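Minor fimbrium tip subunit Mfa3 (Porphyromonas gingivalis ATCC 33277, PDB 5NF4) forms part of the tip of the minor fimbriae, surface filaments that mediate biofilm formation and adhesion to host cells and other oral bacteria. Local coordinates at residues I330-P334 with D335-V339. Residues are numbered along the deposited sequence; the frame is centred on the assembly and turned at random.
Sequences IKTLP and DKIEV
Lys331 and Glu338 pair across a beta hairpin of antiparallel strands 324-332 and 337-345, linked by the turn Leu333 to Lys336. Two backbone hydrogen bonds close this pair, Lys331 N to Glu338 O and Glu338 N to Lys331 O, each 3.0 Å. A third, from Leu333 N to Lys336 O at 2.9 Å, spans the base of the turn. Two CA-H...O contacts reinforce the ladder: Ile330 CA lies near Glu338 O, and Ile337 CA near Lys331 O.

One face is largely apolar and carries Ile330, Thr332, Ile337 and Val339. Ile330 divides its branches between two neighbours: CG2 packs on Ile337 CB and CG1 on Val339 CG2, both at 4.3 Å. Ile330 and Ile337 touch Leu280 of strand 277-282, Ile337 also meets Tyr288 and Val290 of strand 287-291, and Val339 meets Tyr304 and Leu305 of helix 304-308. Strand 324-332 also pairs in parallel with strand 180-205, which fixes the hairpin to the larger beta framework.

Lys331, Leu333 and Glu338 meet on the more exposed side. The lysine chain is extended and runs obliquely past the glutamate, bringing Lys331 CD to 3.5 Å from Glu338 OE1. The ammonium stays beyond salt-bridge range of that oxygen, so any attraction is probably longer-range. Leu333 CD1 rests near the other carboxylate oxygen, Glu338 OE2. Lys336, in the turn just before strand 337-345, reaches the same oxygen, its chain bent at chi3 (-74°). Its NZ forms a salt bridge to Glu338 OE2 at 3.2 Å, approaching on the anti side and 20° out of the carboxylate plane.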
loop_
_atom_site.group_PDB
_atom_site.type_symbol
_atom_site.label_atom_id
_atom_site.label_comp_id
_atom_site.label_asym_id
_atom_site.label_seq_id
_atom_site.Cartn_x
_atom_site.Cartn_y
_atom_site.Cartn_z
ATOM N N ILE A 330 -20.421 -7.167 -7.461
ATOM C CA ILE A 330 -21.672 -6.402 -7.409
ATOM C C ILE A 330 -22.692 -6.807 -8.474
ATOM O O ILE A 330 -22.351 -6.988 -9.645
ATOM C CB ILE A 330 -21.379 -4.904 -7.560
ATOM C CG1 ILE A 330 -20.427 -4.441 -6.464
ATOM C CG2 ILE A 330 -22.719 -4.097 -7.536
ATOM C CD1 ILE A 330 -19.943 -3.050 -6.650
ATOM N N LYS A 331 -23.948 -6.963 -8.045
ATOM C CA LYS A 331 -25.082 -7.187 -8.951
ATOM C C LYS A 331 -25.914 -5.917 -8.976
ATOM O O LYS A 331 -26.369 -5.462 -7.931
ATOM C CB LYS A 331 -25.956 -8.364 -8.505
ATOM C CG LYS A 331 -25.268 -9.713 -8.507
ATOM C CD LYS A 331 -26.210 -10.808 -8.022
ATOM C CE LYS A 331 -25.513 -12.169 -7.920
ATOM N NZ LYS A 331 -26.480 -13.263 -7.543
ATOM N N THR A 332 -26.102 -5.352 -10.165
ATOM C CA THR A 332 -26.911 -4.148 -10.347
ATOM C C THR A 332 -28.292 -4.525 -10.850
ATOM O O THR A 332 -28.473 -4.907 -12.007
ATOM C CB THR A 332 -26.260 -3.180 -11.330
ATOM O OG1 THR A 332 -24.871 -3.069 -11.023
ATOM C CG2 THR A 332 -26.901 -1.819 -11.238
ATOM N N LEU A 333 -29.264 -4.444 -9.954
ATOM C CA LEU A 333 -30.633 -4.768 -10.294
ATOM C C LEU A 333 -31.378 -3.455 -10.463
ATOM O O LEU A 333 -30.820 -2.399 -10.174
ATOM C CB LEU A 333 -31.237 -5.663 -9.213
ATOM C CG LEU A 333 -30.269 -6.782 -8.806
ATOM C CD1 LEU A 333 -30.858 -7.622 -7.697
ATOM C CD2 LEU A 333 -29.921 -7.645 -10.025
ATOM N N PRO A 334 -32.623 -3.513 -10.966
ATOM C CA PRO A 334 -33.367 -2.303 -11.327
ATOM C C PRO A 334 -33.444 -1.284 -10.202
ATOM O O PRO A 334 -33.166 -0.106 -10.427
ATOM C CB PRO A 334 -34.761 -2.841 -11.668
ATOM C CG PRO A 334 -34.514 -4.244 -12.128
ATOM C CD PRO A 334 -33.394 -4.735 -11.250
ATOM N N ASP A 335 -33.790 -1.753 -9.007
ATOM C CA ASP A 335 -34.025 -0.878 -7.860
ATOM C C ASP A 335 -33.015 -1.014 -6.715
ATOM O O ASP A 335 -33.134 -0.321 -5.707
ATOM C CB ASP A 335 -35.415 -1.157 -7.307
ATOM C CG ASP A 335 -35.568 -2.595 -6.841
ATOM O OD1 ASP A 335 -35.023 -3.504 -7.515
ATOM O OD2 ASP A 335 -36.218 -2.819 -5.796
ATOM N N LYS A 336 -32.029 -1.902 -6.845
ATOM C CA LYS A 336 -31.066 -2.115 -5.773
ATOM C C LYS A 336 -29.749 -2.688 -6.281
ATOM O O LYS A 336 -29.625 -3.031 -7.464
ATOM C CB LYS A 336 -31.641 -3.068 -4.723
ATOM C CG LYS A 336 -32.051 -4.410 -5.322
ATOM C CD LYS A 336 -32.338 -5.460 -4.271
ATOM C CE LYS A 336 -31.057 -5.969 -3.638
ATOM N NZ LYS A 336 -31.277 -7.274 -2.958
ATOM N N ILE A 337 -28.780 -2.788 -5.372
ATOM C CA ILE A 337 -27.561 -3.537 -5.640
ATOM C C ILE A 337 -27.355 -4.592 -4.580
ATOM O O ILE A 337 -27.898 -4.510 -3.475
ATOM C CB ILE A 337 -26.319 -2.624 -5.722
ATOM C CG1 ILE A 337 -26.029 -1.953 -4.371
ATOM C CG2 ILE A 337 -26.543 -1.612 -6.851
ATOM C CD1 ILE A 337 -24.662 -1.265 -4.266
ATOM N N GLU A 338 -26.579 -5.602 -4.947
ATOM C CA GLU A 338 -26.155 -6.620 -4.010
ATOM C C GLU A 338 -24.656 -6.575 -4.039
ATOM O O GLU A 338 -24.072 -6.381 -5.098
ATOM C CB GLU A 338 -26.689 -7.994 -4.401
ATOM C CG GLU A 338 -28.190 -8.044 -4.522
ATOM C CD GLU A 338 -28.677 -9.451 -4.747
ATOM O OE1 GLU A 338 -27.833 -10.336 -4.990
ATOM O OE2 GLU A 338 -29.891 -9.671 -4.655
ATOM N N VAL A 339 -24.037 -6.701 -2.878
ATOM C CA VAL A 339 -22.585 -6.614 -2.786
ATOM C C VAL A 339 -22.027 -7.776 -2.010
ATOM O O VAL A 339 -22.464 -8.034 -0.897
ATOM C CB VAL A 339 -22.135 -5.310 -2.098
ATOM C CG1 VAL A 339 -20.607 -5.233 -2.075
ATOM C CG2 VAL A 339 -22.695 -4.115 -2.798
#